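Side-chain contacts in 432aa long hypothetical deoxyribodipyrimidine photolyase (Sulfolobus tokodaii, PDB 2E0I), which probably uses light to repair cyclobutane pyrimidine dimers in DNA, holding two FAD molecules of which the second is a proposed light-harvesting cofactor: residues 135-139 against 140-144; 241-244 against 245-248; 264-267 against 268-271; 339-343 against 344-348. All blocks are in the same frame, centred on the assembly; numbering follows the deposited sequence.

Contact 1: 135-139 against 140-144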
# COMPACT_ATOMS: atom_id res chain seq x y z
N PHE A 135 -8.49 17.46 8.47
CA PHE A 135 -7.04 17.40 8.61
C PHE A 135 -6.36 18.76 8.71
O PHE A 135 -6.64 19.66 7.90
CB PHE A 135 -6.42 16.62 7.45
CG PHE A 135 -4.96 16.35 7.63
CD1 PHE A 135 -4.53 15.30 8.44
CD2 PHE A 135 -4.00 17.17 7.04
CE1 PHE A 135 -3.16 15.08 8.65
CE2 PHE A 135 -2.64 16.96 7.25
CZ PHE A 135 -2.22 15.92 8.05
N HIS A 136 -5.47 18.90 9.69
CA HIS A 136 -4.73 20.14 9.92
C HIS A 136 -3.73 19.87 11.04
O HIS A 136 -3.51 20.73 11.90
CB HIS A 136 -5.67 21.29 10.34
CG HIS A 136 -6.49 21.00 11.57
ND1 HIS A 136 -7.86 20.81 11.52
CD2 HIS A 136 -6.14 20.87 12.87
CE1 HIS A 136 -8.32 20.57 12.74
NE2 HIS A 136 -7.29 20.60 13.58
N HIS A 137 -3.12 18.68 11.03
CA HIS A 137 -2.20 18.33 12.11
C HIS A 137 -0.73 18.08 11.76
O HIS A 137 -0.40 17.55 10.69
CB HIS A 137 -2.76 17.12 12.85
CG HIS A 137 -4.22 17.23 13.16
ND1 HIS A 137 -5.19 17.17 12.18
CD2 HIS A 137 -4.87 17.42 14.33
CE1 HIS A 137 -6.38 17.31 12.73
NE2 HIS A 137 -6.21 17.46 14.04
N ARG A 138 0.15 18.45 12.69
CA ARG A 138 1.59 18.30 12.52
C ARG A 138 2.03 16.84 12.55
O ARG A 138 2.69 16.36 11.64
CB ARG A 138 2.36 19.09 13.60
CG ARG A 138 2.10 18.63 15.05
CD ARG A 138 2.93 19.42 16.09
NE ARG A 138 2.61 19.06 17.48
CZ ARG A 138 1.44 19.30 18.09
NH1 ARG A 138 1.26 18.92 19.35
NH2 ARG A 138 0.46 19.94 17.45
N ASN A 139 1.64 16.15 13.62
CA ASN A 139 1.99 14.76 13.82
C ASN A 139 0.76 13.87 13.97
O ASN A 139 -0.38 14.35 14.06
CB ASN A 139 2.88 14.62 15.05
CG ASN A 139 2.19 15.07 16.32
OD1 ASN A 139 2.66 14.81 17.42
ND2 ASN A 139 1.06 15.76 16.18
N PHE A 140 1.00 12.57 14.03
CA PHE A 140 -0.07 11.60 14.16
C PHE A 140 -0.86 11.65 15.46
O PHE A 140 -2.10 11.61 15.45
CB PHE A 140 0.47 10.19 13.98
CG PHE A 140 -0.57 9.12 14.13
CD1 PHE A 140 -1.55 8.94 13.16
CD2 PHE A 140 -0.62 8.34 15.28
CE1 PHE A 140 -2.56 8.00 13.33
CE2 PHE A 140 -1.63 7.40 15.46
CZ PHE A 140 -2.60 7.23 14.49
N THR A 141 -0.15 11.71 16.59
CA THR A 141 -0.82 11.69 17.89
C THR A 141 -1.82 12.83 18.03
O THR A 141 -2.90 12.65 18.57
CB THR A 141 0.20 11.72 19.06
OG1 THR A 141 0.58 13.07 19.32
CG2 THR A 141 1.45 10.91 18.73
N SER A 142 -1.45 14.00 17.52
CA SER A 142 -2.33 15.16 17.58
C SER A 142 -3.59 14.84 16.76
O SER A 142 -4.72 15.05 17.21
CB SER A 142 -1.60 16.38 17.01
OG SER A 142 -2.45 17.51 16.92
N PHE A 143 -3.36 14.33 15.55
CA PHE A 143 -4.41 13.95 14.60
C PHE A 143 -5.40 12.93 15.15
O PHE A 143 -6.62 13.12 15.09
CB PHE A 143 -3.76 13.39 13.32
CG PHE A 143 -4.73 12.79 12.36
CD1 PHE A 143 -5.64 13.59 11.66
CD2 PHE A 143 -4.75 11.41 12.15
CE1 PHE A 143 -6.55 13.02 10.78
CE2 PHE A 143 -5.67 10.83 11.27
CZ PHE A 143 -6.57 11.64 10.58
N TYR A 144 -4.86 11.83 15.66
CA TYR A 144 -5.66 10.75 16.21
C TYR A 144 -6.57 11.21 17.35
O TYR A 144 -7.78 10.98 17.32
CB TYR A 144 -4.75 9.61 16.69
CG TYR A 144 -5.49 8.42 17.24
CD1 TYR A 144 -6.42 7.73 16.46
CD2 TYR A 144 -5.27 7.98 18.55
CE1 TYR A 144 -7.12 6.64 16.96
CE2 TYR A 144 -5.95 6.89 19.06
CZ TYR A 144 -6.88 6.22 18.27
OH TYR A 144 -7.57 5.13 18.77
O HOH W 1 -1.26 19.06 15.13
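His137 lies over the first turn of helix 140-147 and meets Phe143 along its whole length. Its CB is 3.9 Å from Phe143 CB. Next comes CG, and here the ring, turned back beside its own backbone N (chi1 -45°), presents one face to Phe143 CA, which stands 3.7 Å from the centroid of the His137 ring in a CH-pi contact. Farther out, His137 ND1 is 3.6 Å from Phe143 CD1. The phenyl thus turns its edge to the imidazole face, an edge-to-face pair with planes at 77°. On the other flank His137 CD2 has Ser142 OG at 3.5 Å, near the imidazole plane, while at the tip NE2 makes a weak hydrogen bond to Glu146. With an alanine here, Phe143 would probably lose its aromatic mate and Glu146 this partner. Phe135 completes the aromatic cluster, its CD1 3.8 Å from Phe143 CD1.

A water ties the loop to the helix, lying 2.9 Å from Arg138 N, whose hydrogen it accepts, and 2.7 Å from Ser142 OG. At the N-cap position, the carbonyl of Asn139 takes a weak bond from Phe143 N. The turn thus starts helix 140-147, which follows strand 120-124 after a long loop and rests on helix 238-256: Phe140 stacks on Trp246, and from the loop Phe135 touches Leu252.

Contact 2: 241-244 against 245-248. With FAD (flavin-adenine dinucleotide), chain E.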
# COMPACT_ATOMS: atom_id res chain seq x y z
N VAL A 241 -7.14 -0.36 15.92
CA VAL A 241 -7.86 0.81 15.43
C VAL A 241 -6.94 2.03 15.30
O VAL A 241 -7.08 2.81 14.35
CB VAL A 241 -9.05 1.15 16.35
CG1 VAL A 241 -9.74 2.41 15.86
CG2 VAL A 241 -10.04 0.01 16.36
N ARG A 242 -6.00 2.20 16.22
CA ARG A 242 -5.11 3.35 16.12
C ARG A 242 -4.24 3.18 14.89
O ARG A 242 -3.96 4.15 14.17
CB ARG A 242 -4.23 3.48 17.36
CG ARG A 242 -3.68 4.90 17.58
CD ARG A 242 -2.63 4.94 18.69
NE ARG A 242 -1.52 4.07 18.35
CZ ARG A 242 -1.23 2.90 18.91
NH1 ARG A 242 -0.18 2.22 18.47
NH2 ARG A 242 -1.93 2.42 19.93
N GLU A 243 -3.80 1.96 14.63
CA GLU A 243 -2.95 1.75 13.47
C GLU A 243 -3.73 1.90 12.17
O GLU A 243 -3.19 2.28 11.14
CB GLU A 243 -2.24 0.40 13.57
CG GLU A 243 -0.86 0.56 14.24
CD GLU A 243 -0.15 -0.74 14.54
OE1 GLU A 243 -0.08 -1.62 13.64
OE2 GLU A 243 0.37 -0.88 15.68
N LEU A 244 -5.03 1.64 12.23
CA LEU A 244 -5.86 1.78 11.05
C LEU A 244 -5.87 3.26 10.67
O LEU A 244 -5.91 3.62 9.49
CB LEU A 244 -7.28 1.32 11.37
CG LEU A 244 -8.06 0.64 10.26
CD1 LEU A 244 -7.26 -0.53 9.68
CD2 LEU A 244 -9.36 0.13 10.83
N TYR A 245 -5.84 4.11 11.69
CA TYR A 245 -5.86 5.56 11.49
C TYR A 245 -4.57 6.07 10.86
O TYR A 245 -4.53 7.19 10.36
CB TYR A 245 -6.14 6.27 12.82
CG TYR A 245 -7.62 6.48 13.10
CD1 TYR A 245 -8.35 7.44 12.41
CD2 TYR A 245 -8.29 5.69 14.05
CE1 TYR A 245 -9.72 7.61 12.64
CE2 TYR A 245 -9.67 5.85 14.29
CZ TYR A 245 -10.38 6.81 13.57
OH TYR A 245 -11.75 6.98 13.76
N TRP A 246 -3.52 5.25 10.86
CA TRP A 246 -2.27 5.68 10.24
C TRP A 246 -2.40 5.75 8.73
O TRP A 246 -1.63 6.43 8.06
CB TRP A 246 -1.11 4.77 10.61
CG TRP A 246 -0.40 5.19 11.85
CD1 TRP A 246 -0.58 4.70 13.11
CD2 TRP A 246 0.61 6.20 11.95
NE1 TRP A 246 0.27 5.34 13.99
CE2 TRP A 246 1.01 6.26 13.30
CE3 TRP A 246 1.23 7.05 11.03
CZ2 TRP A 246 1.99 7.14 13.76
CZ3 TRP A 246 2.20 7.93 11.49
CH2 TRP A 246 2.58 7.97 12.84
N ARG A 247 -3.37 5.02 8.19
CA ARG A 247 -3.63 5.03 6.77
C ARG A 247 -4.19 6.38 6.37
O ARG A 247 -3.77 6.98 5.38
CB ARG A 247 -4.65 3.98 6.41
CG ARG A 247 -4.16 2.59 6.53
CD ARG A 247 -4.80 1.78 5.45
NE ARG A 247 -3.86 0.76 5.06
CZ ARG A 247 -3.42 0.51 3.84
NH1 ARG A 247 -3.80 1.18 2.76
NH2 ARG A 247 -2.54 -0.45 3.72
N ASP A 248 -5.18 6.84 7.14
CA ASP A 248 -5.81 8.13 6.87
C ASP A 248 -4.77 9.23 7.00
O ASP A 248 -4.70 10.13 6.16
CB ASP A 248 -6.94 8.38 7.86
CG ASP A 248 -8.25 7.75 7.44
OD1 ASP A 248 -8.28 6.52 7.17
OD2 ASP A 248 -9.27 8.48 7.39
PA FAD E . -0.64 -5.38 10.88
O1A FAD E . -1.36 -6.67 11.04
O2A FAD E . 0.09 -4.67 11.95
O5B FAD E . -1.97 -4.48 10.85
C5B FAD E . -1.95 -3.10 11.23
C4B FAD E . -2.78 -2.27 10.25
O4B FAD E . -2.77 -0.88 10.59
C3B FAD E . -2.18 -2.39 8.84
O3B FAD E . -2.87 -3.43 8.14
C2B FAD E . -2.58 -1.05 8.25
O2B FAD E . -3.98 -1.05 7.94
C1B FAD E . -2.31 -0.13 9.45
N9A FAD E . -0.87 0.17 9.60
C8A FAD E . -0.01 -0.45 10.41
N7A FAD E . 1.18 0.16 10.34
C5A FAD E . 1.07 1.17 9.48
C6A FAD E . 1.93 2.15 9.00
N6A FAD E . 3.19 2.22 9.43
N1A FAD E . 1.48 3.03 8.10
C2A FAD E . 0.23 3.00 7.66
N3A FAD E . -0.62 2.09 8.10
C4A FAD E . -0.24 1.17 9.00
N1 FAD E . 1.44 -0.18 4.13
C2 FAD E . 0.69 -0.26 2.95
O2 FAD E . -0.48 -0.64 2.98
N3 FAD E . 1.28 0.04 1.72
C4 FAD E . 2.63 0.40 1.68
O4 FAD E . 3.14 0.72 0.60
C4X FAD E . 3.38 0.47 2.85
N5 FAD E . 4.75 0.75 2.78
C5X FAD E . 5.51 0.84 3.95
C6 FAD E . 6.87 1.14 3.85
C7 FAD E . 7.63 1.26 5.01
C7M FAD E . 9.11 1.62 4.88
C8 FAD E . 7.04 1.08 6.26
C8M FAD E . 7.84 1.23 7.55
C9 FAD E . 5.68 0.77 6.34
C9A FAD E . 4.91 0.66 5.19
N10 FAD E . 3.53 0.38 5.26
C10 FAD E . 2.80 0.18 4.08
C1' FAD E . 2.86 0.24 6.58
C2' FAD E . 2.79 -1.15 7.22
O2' FAD E . 4.10 -1.73 7.29
C3' FAD E . 1.84 -2.09 6.48
O3' FAD E . 0.55 -1.47 6.37
C4' FAD E . 1.68 -3.42 7.22
O4' FAD E . 2.95 -4.05 7.40
C5' FAD E . 0.75 -4.37 6.46
O5' FAD E . 0.67 -5.64 7.10
P FAD E . -0.52 -6.00 8.12
O1P FAD E . -1.80 -5.66 7.47
O2P FAD E . -0.31 -7.40 8.56
O3P FAD E . -0.27 -5.00 9.36
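Val241 and Tyr245 lie side by side, one turn apart on helix 238-256, which is kinked here as it passes the FAD pocket. The backbone donors show how. Tyr245 N keeps the ordinary bond to Val241 O (3.2 Å) and adds a weak one to Arg242 O. The next two donors reach back only three residues, Trp246 N to Glu243 O at 3.0 Å and Arg247 N to Leu244 O at 3.2 Å, each coming from well above the carbonyl plane.

The charged side chains find their acceptors and donors elsewhere. Glu243 forms a salt bridge with Arg205, Arg242 with Glu239, and Asp248 OD2 takes the backbone N-H groups of Leu129 and Thr130. Arg247, its chain bent at chi2 and chi3, gives a weak bond from NE to the ribose O2B of FAD at 3.4 Å.

Tyr245 meets the ring of Tyr144 of helix 140-147; an alanine in place of this tyrosine would probably open a gap between the two helices. Val241 turns CG1 anti to N (chi1 177°), which brings this methyl to 3.8 Å from Tyr245 CE2. On the cofactor side, Trp246 CB packs 3.7 Å from C2A of the FAD adenine.

Contact 3: 264-267 against 268-271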
# COMPACT_ATOMS: atom_id res chain seq x y z
N CYS A 264 11.30 16.00 -0.21
CA CYS A 264 11.18 15.68 1.21
C CYS A 264 10.05 16.48 1.83
O CYS A 264 9.83 17.64 1.47
CB CYS A 264 12.49 16.00 1.93
SG CYS A 264 13.93 15.08 1.35
N TYR A 265 9.32 15.87 2.77
CA TYR A 265 8.23 16.55 3.44
C TYR A 265 8.82 17.85 3.99
O TYR A 265 8.30 18.93 3.73
CB TYR A 265 7.69 15.68 4.58
CG TYR A 265 6.59 16.33 5.37
CD1 TYR A 265 5.42 16.75 4.75
CD2 TYR A 265 6.74 16.55 6.74
CE1 TYR A 265 4.42 17.39 5.47
CE2 TYR A 265 5.74 17.19 7.47
CZ TYR A 265 4.59 17.61 6.83
OH TYR A 265 3.61 18.26 7.54
N ARG A 266 9.92 17.71 4.73
CA ARG A 266 10.63 18.86 5.28
C ARG A 266 11.68 19.19 4.22
O ARG A 266 12.80 18.69 4.26
CB ARG A 266 11.30 18.48 6.60
CG ARG A 266 10.29 18.22 7.70
CD ARG A 266 10.95 18.15 9.05
NE ARG A 266 11.66 16.89 9.25
CZ ARG A 266 12.43 16.64 10.31
NH1 ARG A 266 12.58 17.57 11.24
NH2 ARG A 266 13.05 15.47 10.43
N ARG A 267 11.28 20.04 3.27
CA ARG A 267 12.11 20.45 2.14
C ARG A 267 13.61 20.68 2.33
O ARG A 267 14.39 20.34 1.45
CB ARG A 267 11.47 21.67 1.48
CG ARG A 267 10.02 21.46 1.09
CD ARG A 267 9.41 22.70 0.45
NE ARG A 267 7.95 22.69 0.55
CZ ARG A 267 7.27 22.86 1.69
NH1 ARG A 267 5.94 22.83 1.68
NH2 ARG A 267 7.91 23.06 2.84
N GLU A 268 14.02 21.26 3.46
CA GLU A 268 15.44 21.51 3.69
C GLU A 268 16.35 20.33 3.35
O GLU A 268 17.43 20.50 2.77
CB GLU A 268 15.72 21.97 5.13
CG GLU A 268 15.16 21.11 6.23
CD GLU A 268 13.69 21.38 6.55
OE1 GLU A 268 12.94 21.83 5.65
OE2 GLU A 268 13.30 21.12 7.71
N TYR A 269 15.90 19.12 3.68
CA TYR A 269 16.68 17.92 3.43
C TYR A 269 16.79 17.50 1.96
O TYR A 269 17.36 16.45 1.66
CB TYR A 269 16.12 16.78 4.27
CG TYR A 269 16.26 17.04 5.75
CD1 TYR A 269 17.51 16.99 6.36
CD2 TYR A 269 15.15 17.33 6.53
CE1 TYR A 269 17.65 17.24 7.72
CE2 TYR A 269 15.28 17.58 7.89
CZ TYR A 269 16.52 17.53 8.48
OH TYR A 269 16.64 17.76 9.83
N ASP A 270 16.25 18.31 1.06
CA ASP A 270 16.34 18.01 -0.36
C ASP A 270 17.79 18.29 -0.79
O ASP A 270 18.16 18.12 -1.95
CB ASP A 270 15.37 18.90 -1.15
CG ASP A 270 14.08 18.17 -1.52
OD1 ASP A 270 13.14 18.83 -2.00
OD2 ASP A 270 14.02 16.93 -1.34
N ASN A 271 18.60 18.70 0.18
CA ASN A 271 20.00 19.02 -0.05
C ASN A 271 20.97 17.98 0.45
O ASN A 271 22.19 18.14 0.30
CB ASN A 271 20.33 20.36 0.59
CG ASN A 271 19.81 21.54 -0.21
OD1 ASN A 271 19.52 22.60 0.34
ND2 ASN A 271 19.70 21.35 -1.53
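Arg266, just before a 3-10 segment, and Tyr269 within it run alongside each other. Both carry CG beside their own backbone N (chi1 -68° and -64°), and the two side chains point the same way. The ring comes over one face of the guanidinium with its CE2 corner above the middle of the group, 3.9 Å from Arg266 CZ. Since the two planes are 57° apart, the ring leans on the guanidinium by this corner and does not lie flat against it. Beneath the pair, Tyr269 N donates to Arg266 O at 3.2 Å, so the same two residues are joined by backbone as well as side chain.

Arg267 contributes chiefly through its main chain. Its carbonyl receives Asp270 N at 2.8 Å, the second i-to-i+3 bond of the turn. Glu268 folds back by a bend at chi2, bringing OE2 to 3.5 Å from Arg266 CB. The carboxylate therefore lies against the aliphatic base of the arginine, and Glu268 OE2 remains 4.8 Å from Arg266 NE.

Asp270 closes the turn: its OD2 accepts Cys264 N at 3.1 Å, the donor standing out of the carboxylate plane. Cys264 SG packs 4.0 Å from Tyr269 CB, and the side chain also touches Trp327 and Arg328 of helix 327-337.

The same OD2 makes a salt bridge with Arg328. One carboxylate oxygen thus serves both a backbone N-H and a guanidinium, tying Cys264 to the 3-10 turn six residues on, and the turn to helix 327-337; the positive partner would be expected to stabilise its negative charge.

Contact 4: 339-343 against 344-348. With FAD (flavin-adenine dinucleotide), chain E.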
# COMPACT_ATOMS: atom_id res chain seq x y z
N VAL A 339 2.76 -6.12 -2.24
CA VAL A 339 1.48 -6.57 -2.75
C VAL A 339 0.45 -5.52 -2.33
O VAL A 339 -0.62 -5.42 -2.94
CB VAL A 339 1.07 -7.94 -2.12
CG1 VAL A 339 0.91 -7.80 -0.61
CG2 VAL A 339 -0.24 -8.43 -2.72
N ASP A 340 0.78 -4.74 -1.31
CA ASP A 340 -0.11 -3.70 -0.78
C ASP A 340 0.32 -2.27 -1.10
O ASP A 340 -0.11 -1.31 -0.45
CB ASP A 340 -0.26 -3.85 0.74
CG ASP A 340 1.09 -3.73 1.48
OD1 ASP A 340 2.07 -3.28 0.85
OD2 ASP A 340 1.16 -4.08 2.69
N TYR A 341 1.16 -2.09 -2.12
CA TYR A 341 1.64 -0.76 -2.44
C TYR A 341 0.61 0.37 -2.45
O TYR A 341 -0.38 0.33 -3.19
CB TYR A 341 2.37 -0.74 -3.78
CG TYR A 341 2.82 0.64 -4.17
CD1 TYR A 341 2.29 1.28 -5.29
CD2 TYR A 341 3.75 1.33 -3.40
CE1 TYR A 341 2.68 2.58 -5.63
CE2 TYR A 341 4.14 2.62 -3.72
CZ TYR A 341 3.61 3.24 -4.84
OH TYR A 341 4.00 4.51 -5.16
N ASP A 342 0.86 1.36 -1.61
CA ASP A 342 0.01 2.54 -1.54
C ASP A 342 0.94 3.75 -1.64
O ASP A 342 1.71 4.03 -0.71
CB ASP A 342 -0.75 2.57 -0.21
CG ASP A 342 -1.83 3.63 -0.19
OD1 ASP A 342 -1.50 4.84 -0.32
OD2 ASP A 342 -3.01 3.24 -0.03
N PRO A 343 0.87 4.50 -2.76
CA PRO A 343 1.73 5.67 -2.95
C PRO A 343 1.94 6.55 -1.72
O PRO A 343 3.07 6.77 -1.31
CB PRO A 343 1.05 6.41 -4.10
CG PRO A 343 0.46 5.30 -4.90
CD PRO A 343 -0.13 4.40 -3.84
N ALA A 344 0.84 7.03 -1.14
CA ALA A 344 0.94 7.92 0.03
C ALA A 344 1.42 7.23 1.30
O ALA A 344 2.25 7.76 2.04
CB ALA A 344 -0.40 8.58 0.30
N ILE A 345 0.89 6.04 1.56
CA ILE A 345 1.30 5.32 2.75
C ILE A 345 2.76 4.89 2.63
O ILE A 345 3.51 5.00 3.60
CB ILE A 345 0.35 4.11 2.99
CG1 ILE A 345 -1.08 4.64 3.18
CG2 ILE A 345 0.81 3.31 4.20
CD1 ILE A 345 -2.12 3.58 3.44
N ASN A 346 3.17 4.42 1.46
CA ASN A 346 4.56 4.01 1.28
C ASN A 346 5.47 5.23 1.42
O ASN A 346 6.48 5.19 2.13
CB ASN A 346 4.76 3.36 -0.10
CG ASN A 346 6.17 2.80 -0.28
OD1 ASN A 346 6.66 2.05 0.55
ND2 ASN A 346 6.81 3.15 -1.39
N ASN A 347 5.11 6.33 0.75
CA ASN A 347 5.91 7.55 0.82
C ASN A 347 6.03 8.07 2.25
O ASN A 347 7.13 8.36 2.74
CB ASN A 347 5.28 8.63 -0.06
CG ASN A 347 6.14 9.87 -0.14
OD1 ASN A 347 6.27 10.62 0.83
ND2 ASN A 347 6.76 10.08 -1.30
N GLY A 348 4.88 8.18 2.93
CA GLY A 348 4.84 8.67 4.29
C GLY A 348 5.77 7.91 5.20
O GLY A 348 6.55 8.50 5.96
PA FAD E . -0.64 -5.38 10.88
O1A FAD E . -1.36 -6.67 11.04
O2A FAD E . 0.09 -4.67 11.95
O5B FAD E . -1.97 -4.48 10.85
C5B FAD E . -1.95 -3.10 11.23
C4B FAD E . -2.78 -2.27 10.25
O4B FAD E . -2.77 -0.88 10.59
C3B FAD E . -2.18 -2.39 8.84
O3B FAD E . -2.87 -3.43 8.14
C2B FAD E . -2.58 -1.05 8.25
O2B FAD E . -3.98 -1.05 7.94
C1B FAD E . -2.31 -0.13 9.45
N9A FAD E . -0.87 0.17 9.60
C8A FAD E . -0.01 -0.45 10.41
N7A FAD E . 1.18 0.16 10.34
C5A FAD E . 1.07 1.17 9.48
C6A FAD E . 1.93 2.15 9.00
N6A FAD E . 3.19 2.22 9.43
N1A FAD E . 1.48 3.03 8.10
C2A FAD E . 0.23 3.00 7.66
N3A FAD E . -0.62 2.09 8.10
C4A FAD E . -0.24 1.17 9.00
N1 FAD E . 1.44 -0.18 4.13
C2 FAD E . 0.69 -0.26 2.95
O2 FAD E . -0.48 -0.64 2.98
N3 FAD E . 1.28 0.04 1.72
C4 FAD E . 2.63 0.40 1.68
O4 FAD E . 3.14 0.72 0.60
C4X FAD E . 3.38 0.47 2.85
N5 FAD E . 4.75 0.75 2.78
C5X FAD E . 5.51 0.84 3.95
C6 FAD E . 6.87 1.14 3.85
C7 FAD E . 7.63 1.26 5.01
C7M FAD E . 9.11 1.62 4.88
C8 FAD E . 7.04 1.08 6.26
C8M FAD E . 7.84 1.23 7.55
C9 FAD E . 5.68 0.77 6.34
C9A FAD E . 4.91 0.66 5.19
N10 FAD E . 3.53 0.38 5.26
C10 FAD E . 2.80 0.18 4.08
C1' FAD E . 2.86 0.24 6.58
C2' FAD E . 2.79 -1.15 7.22
O2' FAD E . 4.10 -1.73 7.29
C3' FAD E . 1.84 -2.09 6.48
O3' FAD E . 0.55 -1.47 6.37
C4' FAD E . 1.68 -3.42 7.22
O4' FAD E . 2.95 -4.05 7.40
C5' FAD E . 0.75 -4.37 6.46
O5' FAD E . 0.67 -5.64 7.10
P FAD E . -0.52 -6.00 8.12
O1P FAD E . -1.80 -5.66 7.47
O2P FAD E . -0.31 -7.40 8.56
O3P FAD E . -0.27 -5.00 9.36
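The N-cap of helix 343-353, at the wall of the FAD pocket, joins Asp342 to Ile345. Asp342 throws CG anti to its backbone N (chi1 -170°), and OD1 accepts Ile345 N at 3.3 Å in a nearly straight bond that arrives 43° out of the carboxylate plane. The carbonyl of Asp342 takes Asn346 N, and Pro343 O takes Asn347 N at 2.9 Å, so the first turn begins with both side chain and main chain engaged.

The same loop grips the flavin. Asp342 N donates to FAD O4 at 3.2 Å, and Asp340 O receives FAD N3 at 2.9 Å. Ile345 sends CG2 to 3.5 Å from FAD C2A and equally near N1, so one methyl touches the adenine and the isoalloxazine of the folded cofactor.

Asn346 sets its amide at the edge of the Tyr341 ring, ND2 3.6 Å from Tyr341 CE2 and the planes 74° apart. ND2 is bonded to Glu331 O, which helps fix the amide's rotation and puts Asn346 OD1 3.2 Å from FAD N5.

The pyrimidine edge of the flavin is therefore met by two backbone atoms, Asp340 O and Asp342 N, of the loop that leads into the capped helix. Tyr341 OH bonds to N7A of the second FAD, so one short loop touches both cofactors; the second has been proposed to harvest light.

Along the chain the contacts come in the order 1, 2, 3, 4 without overlapping. Contact 1 follows the last strand of the five-stranded parallel sheet, whereas the other three belong to the FAD-binding domain. Contacts 1 and 2 have centres about 12 Å apart and touch through aromatic packing, which presses helix 140-147 against helix 238-256. Contacts 2 and 4, about 14 Å apart between centres, meet through a long, weak Arg247 to Asp342 ion pair and share one FAD, held from helix 238-256 on the one hand and from the loop and start of helix 343-353 on the other. Contact 3 stands apart near the surface, about 19 Å from contact 4 between centres. Packing thus passes from the sheet-bearing part to the flavin pocket.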